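Local coordinates for protein ComZ (Thermus thermophilus, PDB 6QVI) that probably serves as a DNA receptor at the tip of a competence-associated pilus, joining a pseudopilin-like domain to a beta-solenoid domain, at residues P451-G456 against S469-Q474; P319-S324 against C345-L350; L107-S112 against R122-F127. One frame throughout, in Å; residues are numbered along the deposited sequence.

Contact 1 of 3, residues P451-G456 against S469-Q474; sequences PVYAGG and SVISNQ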
loop_
_atom_site.group_PDB
_atom_site.type_symbol
_atom_site.label_atom_id
_atom_site.label_comp_id
_atom_site.label_asym_id
_atom_site.label_seq_id
_atom_site.Cartn_x
_atom_site.Cartn_y
_atom_site.Cartn_z
ATOM N N PRO A 451 6.778 -2.599 -8.596
ATOM C CA PRO A 451 5.535 -1.854 -8.376
ATOM C C PRO A 451 5.438 -0.825 -9.491
ATOM O O PRO A 451 6.439 -0.214 -9.875
ATOM C CB PRO A 451 5.735 -1.198 -7.010
ATOM C CG PRO A 451 7.196 -0.980 -6.942
ATOM C CD PRO A 451 7.854 -2.136 -7.705
ATOM N N VAL A 452 4.250 -0.710 -10.070
ATOM C CA VAL A 452 4.037 0.062 -11.277
ATOM C C VAL A 452 2.886 1.052 -11.112
ATOM O O VAL A 452 1.811 0.689 -10.619
ATOM C CB VAL A 452 3.776 -0.938 -12.415
ATOM C CG1 VAL A 452 2.935 -0.317 -13.506
ATOM C CG2 VAL A 452 5.114 -1.515 -12.929
ATOM N N TYR A 453 3.078 2.279 -11.606
ATOM C CA TYR A 453 2.015 3.283 -11.728
ATOM C C TYR A 453 1.872 3.730 -13.179
ATOM O O TYR A 453 2.833 4.239 -13.775
ATOM C CB TYR A 453 2.287 4.541 -10.904
ATOM C CG TYR A 453 1.278 5.649 -11.156
ATOM C CD1 TYR A 453 1.540 6.633 -12.083
ATOM C CD2 TYR A 453 0.023 5.653 -10.547
ATOM C CE1 TYR A 453 0.643 7.635 -12.348
ATOM C CE2 TYR A 453 -0.891 6.665 -10.802
ATOM C CZ TYR A 453 -0.557 7.655 -11.721
ATOM O OH TYR A 453 -1.402 8.696 -12.048
ATOM N N ALA A 454 0.650 3.664 -13.689
ATOM C CA ALA A 454 0.309 4.172 -15.010
ATOM C C ALA A 454 -0.827 5.175 -14.868
ATOM O O ALA A 454 -1.966 4.791 -14.569
ATOM C CB ALA A 454 -0.089 3.040 -15.957
ATOM N N GLY A 455 -0.527 6.455 -15.133
ATOM C CA GLY A 455 -1.569 7.464 -15.136
ATOM C C GLY A 455 -2.680 7.168 -16.120
ATOM O O GLY A 455 -3.840 7.485 -15.853
ATOM N N GLY A 456 -2.366 6.473 -17.218
ATOM C CA GLY A 456 -3.378 6.146 -18.198
ATOM C C GLY A 456 -3.878 4.729 -18.012
ATOM O O GLY A 456 -4.574 4.458 -17.024
ATOM N N SER A 469 2.546 -4.642 -7.964
ATOM C CA SER A 469 1.216 -4.044 -7.869
ATOM C C SER A 469 1.047 -3.102 -9.048
ATOM O O SER A 469 2.030 -2.532 -9.532
ATOM C CB SER A 469 1.033 -3.270 -6.547
ATOM O OG SER A 469 2.200 -2.503 -6.272
ATOM N N VAL A 470 -0.190 -2.885 -9.488
ATOM C CA VAL A 470 -0.389 -1.842 -10.480
ATOM C C VAL A 470 -1.406 -0.893 -9.909
ATOM O O VAL A 470 -2.410 -1.325 -9.335
ATOM C CB VAL A 470 -0.799 -2.382 -11.879
ATOM C CG1 VAL A 470 0.066 -3.568 -12.228
ATOM C CG2 VAL A 470 -2.344 -2.616 -12.070
ATOM N N ILE A 471 -1.049 0.379 -9.912
ATOM C CA ILE A 471 -1.939 1.515 -9.735
ATOM C C ILE A 471 -2.135 2.117 -11.113
ATOM O O ILE A 471 -1.171 2.562 -11.757
ATOM C CB ILE A 471 -1.381 2.589 -8.771
ATOM C CG1 ILE A 471 -1.161 1.984 -7.386
ATOM C CG2 ILE A 471 -2.226 3.868 -8.811
ATOM C CD1 ILE A 471 -0.202 2.778 -6.524
ATOM N N SER A 472 -3.372 2.101 -11.586
ATOM C CA SER A 472 -3.593 2.676 -12.893
ATOM C C SER A 472 -5.056 3.054 -13.046
ATOM O O SER A 472 -5.938 2.517 -12.381
ATOM C CB SER A 472 -3.157 1.697 -13.991
ATOM O OG SER A 472 -4.201 0.798 -14.287
ATOM N N ASN A 473 -5.302 3.947 -13.991
ATOM C CA ASN A 473 -6.646 4.438 -14.177
ATOM C C ASN A 473 -7.507 3.419 -14.889
ATOM O O ASN A 473 -8.726 3.391 -14.656
ATOM C CB ASN A 473 -6.599 5.749 -14.957
ATOM C CG ASN A 473 -7.909 6.465 -14.923
ATOM O OD1 ASN A 473 -8.787 6.220 -15.758
ATOM N ND2 ASN A 473 -8.085 7.322 -13.914
ATOM N N GLN A 474 -6.877 2.537 -15.678
ATOM C CA GLN A 474 -7.548 1.446 -16.372
ATOM C C GLN A 474 -6.571 0.290 -16.543
ATOM O O GLN A 474 -5.375 0.495 -16.761
ATOM C CB GLN A 474 -8.065 1.865 -17.740
ATOM C CG GLN A 474 -9.393 2.571 -17.774
ATOM C CD GLN A 474 -9.951 2.643 -19.203
ATOM O OE1 GLN A 474 -10.423 3.695 -19.641
ATOM N NE2 GLN A 474 -9.906 1.512 -19.927
#
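The side chains of Tyr453 and Ile471 cross at a slant between neighbouring parallel strands, the CG2 methyl of Ile471 lying in the plane of the tyrosine ring at its edge, 3.4 Å from Tyr453 CD2. Each group is set by its first torsion: Tyr453 CG is anti to the backbone N (chi1 173°), and the CG2 branch of Ile471 has the same relation to its own N, which brings both over the carbonyl side of their residues. At the start of the strands Pro451 CB rests 3.8 Å from Ser469 OG.

The backbones are joined by fairly straight bonds that alternate between the strands. Val452 N donates to Ser469 O at 2.9 Å, Ile471 N to Val452 O at 3.0 Å, and Ala454 N to Ile471 O at 2.9 Å. Past Ala454 the pairing frays at the corner, where weak bonds from Asn473 N and Gln474 N converge on Gly456 O. Ser472 OG turns back to Gln474 O at 2.8 Å, from well above the carbonyl plane, a bond within the corner itself.

Val452, Ala454, Val470 and Ser472 occupy the other face, where Ile441 and Phe458 pack against them. On the tyrosine face, Trp294 of helix 294-301 meets the Tyr453 ring edge-to-face, Phe276 of a loop lies against Ile471, and Tyr453 OH makes a weak bond to Pro277 O. Residues 18 positions apart lie in register on strands whose axes come within 4.7 Å, as in successive coils of a beta-solenoid. Backbone bonds thus hold coil on coil, while mostly apolar side chains probably face the inside; the buried Ser472 hydroxyl has its hydrogen bond within the corner.

Contact 2 of 3, residues P319-S324 against C345-L350; sequences PNATLS and CTFTRL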
loop_
_atom_site.group_PDB
_atom_site.type_symbol
_atom_site.label_atom_id
_atom_site.label_comp_id
_atom_site.label_asym_id
_atom_site.label_seq_id
_atom_site.Cartn_x
_atom_site.Cartn_y
_atom_site.Cartn_z
ATOM N N PRO A 319 22.429 19.355 -11.719
ATOM C CA PRO A 319 22.759 20.730 -12.095
ATOM C C PRO A 319 24.208 21.098 -11.893
ATOM O O PRO A 319 24.645 22.105 -12.464
ATOM C CB PRO A 319 21.853 21.563 -11.180
ATOM C CG PRO A 319 21.667 20.703 -9.964
ATOM C CD PRO A 319 21.766 19.263 -10.407
ATOM N N ASN A 320 24.969 20.311 -11.126
ATOM C CA ASN A 320 26.373 20.587 -10.816
ATOM C C ASN A 320 27.243 19.370 -11.099
ATOM O O ASN A 320 28.296 19.199 -10.493
ATOM C CB ASN A 320 26.557 21.030 -9.361
ATOM C CG ASN A 320 25.731 22.257 -9.007
ATOM O OD1 ASN A 320 25.457 23.112 -9.852
ATOM N ND2 ASN A 320 25.324 22.344 -7.740
ATOM N N ALA A 321 26.820 18.530 -12.033
ATOM C CA ALA A 321 27.576 17.349 -12.390
ATOM C C ALA A 321 27.366 17.107 -13.875
ATOM O O ALA A 321 26.287 17.372 -14.413
ATOM C CB ALA A 321 27.145 16.132 -11.561
ATOM N N THR A 322 28.405 16.594 -14.521
ATOM C CA THR A 322 28.440 16.433 -15.963
ATOM C C THR A 322 27.817 15.121 -16.404
ATOM O O THR A 322 27.816 14.139 -15.660
ATOM C CB THR A 322 29.882 16.485 -16.420
ATOM O OG1 THR A 322 30.565 15.346 -15.880
ATOM C CG2 THR A 322 30.525 17.757 -15.887
ATOM N N LEU A 323 27.280 15.117 -17.626
ATOM C CA LEU A 323 26.749 13.915 -18.258
ATOM C C LEU A 323 27.588 13.508 -19.463
ATOM O O LEU A 323 28.324 14.315 -20.042
ATOM C CB LEU A 323 25.300 14.117 -18.709
ATOM C CG LEU A 323 24.196 14.111 -17.646
ATOM C CD1 LEU A 323 22.840 14.307 -18.313
ATOM C CD2 LEU A 323 24.202 12.823 -16.788
ATOM N N SER A 324 27.469 12.230 -19.837
ATOM C CA SER A 324 28.127 11.778 -21.062
ATOM C C SER A 324 27.207 11.987 -22.268
ATOM O O SER A 324 25.995 11.755 -22.177
ATOM C CB SER A 324 28.521 10.303 -20.957
ATOM O OG SER A 324 28.493 9.650 -22.215
ATOM N N CYS A 345 23.903 6.627 -18.459
ATOM C CA CYS A 345 23.400 7.900 -17.953
ATOM C C CYS A 345 23.788 8.133 -16.508
ATOM O O CYS A 345 22.969 8.613 -15.726
ATOM C CB CYS A 345 21.889 8.000 -18.093
ATOM S SG CYS A 345 21.362 8.302 -19.758
ATOM N N THR A 346 25.004 7.788 -16.107
ATOM C CA THR A 346 25.400 8.060 -14.737
ATOM C C THR A 346 26.285 9.294 -14.663
ATOM O O THR A 346 26.843 9.764 -15.663
ATOM C CB THR A 346 26.109 6.862 -14.104
ATOM O OG1 THR A 346 27.373 6.651 -14.743
ATOM C CG2 THR A 346 25.241 5.610 -14.221
ATOM N N PHE A 347 26.395 9.821 -13.447
ATOM C CA PHE A 347 27.244 10.962 -13.158
ATOM C C PHE A 347 27.774 10.772 -11.745
ATOM O O PHE A 347 27.204 10.020 -10.945
ATOM C CB PHE A 347 26.490 12.291 -13.286
ATOM C CG PHE A 347 25.332 12.416 -12.340
ATOM C CD1 PHE A 347 24.069 11.980 -12.710
ATOM C CD2 PHE A 347 25.510 12.952 -11.061
ATOM C CE1 PHE A 347 22.988 12.087 -11.826
ATOM C CE2 PHE A 347 24.445 13.055 -10.175
ATOM C CZ PHE A 347 23.180 12.624 -10.559
ATOM N N THR A 348 28.826 11.484 -11.385
ATOM C CA THR A 348 29.364 11.335 -10.055
ATOM C C THR A 348 29.225 12.595 -9.284
ATOM O O THR A 348 29.586 13.646 -9.752
ATOM C CB THR A 348 30.842 11.103 -10.113
ATOM O OG1 THR A 348 31.431 12.262 -10.688
ATOM C CG2 THR A 348 31.129 9.930 -10.977
ATOM N N ARG A 349 28.749 12.466 -8.063
ATOM C CA ARG A 349 28.553 13.612 -7.216
ATOM C C ARG A 349 29.819 14.110 -6.577
ATOM O O ARG A 349 30.888 13.540 -6.697
ATOM C CB ARG A 349 27.581 13.283 -6.100
ATOM C CG ARG A 349 26.255 12.760 -6.579
ATOM C CD ARG A 349 25.127 13.161 -5.653
ATOM N NE ARG A 349 23.909 12.482 -6.042
ATOM C CZ ARG A 349 23.843 11.178 -6.240
ATOM N NH1 ARG A 349 24.915 10.439 -6.068
ATOM N NH2 ARG A 349 22.711 10.616 -6.601
ATOM N N LEU A 350 29.642 15.195 -5.853
ATOM C CA LEU A 350 30.682 15.866 -5.120
ATOM C C LEU A 350 31.396 14.876 -4.245
ATOM O O LEU A 350 32.598 14.730 -4.326
ATOM C CB LEU A 350 30.042 16.934 -4.243
ATOM C CG LEU A 350 28.528 17.117 -4.440
ATOM C CD1 LEU A 350 27.907 18.108 -3.467
ATOM C CD2 LEU A 350 28.204 17.505 -5.874
#
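Residues Ala321 to Leu323 pass the end of strand 343-348 in the opposite sense, with the alpha carbons of Leu323 and Phe347 5.9 Å apart and no hydrogen bond between the two segments. Phe347 is the hub of what does touch. Its CG sits between the backbone N and the carbonyl carbon (chi1 61°), which lays the ring beneath the loop, with the loop's atoms reaching it obliquely. Ala321 CB stands 3.6 Å from Phe347 CD2, while on the far side of the ring's long axis Leu323 CD2 is 4.2 Å from Phe347 CD1. Between these two the loop offers backbone instead of side chain: Thr322 O lies 3.3 Å from Phe347 CB. Ala321 CB also comes within 3.9 Å of Thr348 O, and Leu323 CD2 within 4.2 Å of Thr346 O, so each methyl also lies near a carbonyl oxygen of the strand that carries the ring.

Arg349, two residues on, lays one face of its guanidinium against the ring margin at Phe347 CE2, and its NH1 is hydrogen-bonded to Arg354 O. Pro318 adds a further apolar neighbour to Phe347, whose backbone pairs with Gly355. The loop then runs into helix 325-329, for which Ser324 is the N-cap residue. The contact joins this loop to a strand of what is probably the beta-solenoid domain, largely through apolar contacts on one phenylalanine; no hydrogen bond crosses between the two segments, so it rests on packing round Phe347, with the Cys327-Cys345 disulfide as a covalent tie close by.

Contact 3 of 3, residues L107-S112 against R122-F127; sequences LFTLVS and RVQATF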
loop_
_atom_site.group_PDB
_atom_site.type_symbol
_atom_site.label_atom_id
_atom_site.label_comp_id
_atom_site.label_asym_id
_atom_site.label_seq_id
_atom_site.Cartn_x
_atom_site.Cartn_y
_atom_site.Cartn_z
ATOM N N LEU A 107 -14.125 4.987 18.765
ATOM C CA LEU A 107 -14.206 5.545 20.111
ATOM C C LEU A 107 -13.902 4.466 21.140
ATOM O O LEU A 107 -14.591 3.440 21.195
ATOM C CB LEU A 107 -15.586 6.153 20.332
ATOM C CG LEU A 107 -15.856 7.275 19.344
ATOM C CD1 LEU A 107 -17.011 8.128 19.807
ATOM C CD2 LEU A 107 -14.568 8.117 19.249
ATOM N N PHE A 108 -12.884 4.707 21.960
ATOM C CA PHE A 108 -12.533 3.782 23.024
ATOM C C PHE A 108 -12.451 4.507 24.360
ATOM O O PHE A 108 -11.961 5.641 24.440
ATOM C CB PHE A 108 -11.198 3.101 22.722
ATOM C CG PHE A 108 -11.186 2.331 21.440
ATOM C CD1 PHE A 108 -10.946 2.981 20.234
ATOM C CD2 PHE A 108 -11.394 0.961 21.431
ATOM C CE1 PHE A 108 -10.944 2.300 19.052
ATOM C CE2 PHE A 108 -11.383 0.264 20.225
ATOM C CZ PHE A 108 -11.153 0.939 19.043
ATOM N N THR A 109 -12.917 3.831 25.408
ATOM C CA THR A 109 -12.849 4.335 26.788
ATOM C C THR A 109 -11.932 3.425 27.588
ATOM O O THR A 109 -12.145 2.204 27.646
ATOM C CB THR A 109 -14.248 4.425 27.446
ATOM O OG1 THR A 109 -15.119 5.306 26.680
ATOM C CG2 THR A 109 -14.173 4.918 28.933
ATOM N N LEU A 110 -10.890 4.018 28.163
ATOM C CA LEU A 110 -9.975 3.325 29.077
ATOM C C LEU A 110 -10.362 3.678 30.521
ATOM O O LEU A 110 -10.496 4.862 30.853
ATOM C CB LEU A 110 -8.534 3.737 28.802
ATOM C CG LEU A 110 -7.418 3.005 29.534
ATOM C CD1 LEU A 110 -7.489 1.447 29.497
ATOM C CD2 LEU A 110 -6.071 3.538 29.115
ATOM N N VAL A 111 -10.617 2.664 31.354
ATOM C CA VAL A 111 -11.069 2.876 32.737
ATOM C C VAL A 111 -10.156 2.130 33.704
ATOM O O VAL A 111 -9.936 0.920 33.554
ATOM C CB VAL A 111 -12.537 2.434 32.933
ATOM C CG1 VAL A 111 -12.847 2.194 34.368
ATOM C CG2 VAL A 111 -13.462 3.476 32.453
ATOM N N SER A 112 -9.692 2.836 34.708
ATOM C CA SER A 112 -8.849 2.277 35.719
ATOM C C SER A 112 -9.405 2.546 37.102
ATOM O O SER A 112 -9.321 3.629 37.574
ATOM C CB SER A 112 -7.476 2.892 35.569
ATOM O OG SER A 112 -6.868 3.169 36.793
ATOM N N ARG A 122 -11.723 6.191 40.751
ATOM C CA ARG A 122 -11.924 5.734 39.385
ATOM C C ARG A 122 -11.509 6.860 38.446
ATOM O O ARG A 122 -11.978 8.008 38.596
ATOM C CB ARG A 122 -13.400 5.377 39.195
ATOM C CG ARG A 122 -13.808 4.618 37.981
ATOM C CD ARG A 122 -15.288 4.342 38.126
ATOM N NE ARG A 122 -15.969 4.409 36.848
ATOM C CZ ARG A 122 -16.243 3.342 36.113
ATOM N NH1 ARG A 122 -15.900 2.127 36.547
ATOM N NH2 ARG A 122 -16.865 3.494 34.950
ATOM N N VAL A 123 -10.650 6.551 37.476
ATOM C CA VAL A 123 -10.305 7.561 36.478
ATOM C C VAL A 123 -10.468 6.975 35.082
ATOM O O VAL A 123 -10.224 5.787 34.834
ATOM C CB VAL A 123 -8.872 8.110 36.674
ATOM C CG1 VAL A 123 -8.672 8.494 38.110
ATOM C CG2 VAL A 123 -7.817 7.155 36.209
ATOM N N GLN A 124 -10.827 7.824 34.140
ATOM C CA GLN A 124 -11.148 7.248 32.848
ATOM C C GLN A 124 -10.888 8.263 31.753
ATOM O O GLN A 124 -10.917 9.474 32.003
ATOM C CB GLN A 124 -12.598 6.761 32.838
ATOM C CG GLN A 124 -13.658 7.756 32.561
ATOM C CD GLN A 124 -15.014 7.068 32.379
ATOM O OE1 GLN A 124 -15.287 6.044 33.014
ATOM N NE2 GLN A 124 -15.845 7.594 31.476
ATOM N N ALA A 125 -10.568 7.749 30.554
ATOM C CA ALA A 125 -10.344 8.589 29.376
ATOM C C ALA A 125 -10.975 7.984 28.133
ATOM O O ALA A 125 -10.915 6.763 27.904
ATOM C CB ALA A 125 -8.854 8.815 29.118
ATOM N N THR A 126 -11.544 8.862 27.316
ATOM C CA THR A 126 -12.096 8.467 26.038
ATOM C C THR A 126 -11.184 8.952 24.917
ATOM O O THR A 126 -10.892 10.153 24.817
ATOM C CB THR A 126 -13.473 9.069 25.815
ATOM O OG1 THR A 126 -14.380 8.526 26.771
ATOM C CG2 THR A 126 -13.949 8.723 24.398
ATOM N N PHE A 127 -10.828 8.030 24.027
ATOM C CA PHE A 127 -9.999 8.331 22.876
ATOM C C PHE A 127 -10.765 8.104 21.588
ATOM O O PHE A 127 -11.670 7.274 21.516
ATOM C CB PHE A 127 -8.748 7.480 22.841
ATOM C CG PHE A 127 -8.047 7.408 24.110
ATOM C CD1 PHE A 127 -8.460 6.525 25.087
ATOM C CD2 PHE A 127 -6.954 8.225 24.342
ATOM C CE1 PHE A 127 -7.790 6.449 26.288
ATOM C CE2 PHE A 127 -6.296 8.161 25.551
ATOM C CZ PHE A 127 -6.711 7.264 26.518
#
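Leu110 CB comes up to the rim of the Phe127 ring, in the ring plane and 3.8 Å from Phe127 CE1, and the same ring meets Phe518 with the two planes inclined by about 35°. At the other end of the strands the Arg122 guanidinium has Val111 CG1 over one face, 3.8 Å from Arg122 NH1 and offset toward the rim; a long, weak ion pair links that nitrogen to Glu113. Val111 and Gln124 lie alongside each other, pointing the same way, with Val111 CG2 3.4 Å from Gln124 CB.

Strands 107-115 and 120-130 form an antiparallel hairpin whose sheet packs on helix 12-40, the arrangement of a pilin-like domain. Paired backbone bonds close at Phe108 with Phe127, Leu110 with Ala125 and Ser112 with Val123, the shortest from Phe127 N to Phe108 O at 2.7 Å. The face bearing Leu110, Val123 and Phe127 turns to the helix, against Leu25, Ala21 and Lys29, and Ser112 OG is hydrogen-bonded to Ala21 O.

On the other face Thr109 OG1 and Thr126 OG1 share a weak hydrogen bond at 3.3 Å. Replacing Thr109 by a valine would probably leave the Thr126 hydroxyl without this cross-strand partner. Thr109 CG2, anti to its own backbone N, extends toward Gln124 NE2, 4.1 Å away.

In the fold
The three contacts share no strand or helix and lie well apart, with nearest atoms about 19 Å apart between contacts 1 and 2 and about 43 Å between contacts 2 and 3, which sit on opposite sides of the chain's centre. Contact 1 is the most central, two parallel strands in the wall of the solenoid; contact 2 probably lies in the outer reaches of that domain, and contact 3 in the pseudopilin-like domain. Backbone bonding separates them: regular but frayed at one end in contact 1, complete throughout the antiparallel hairpin of contact 3, and absent from contact 2, the one with exposed residues, where a disulfide nearby supplies a covalent link.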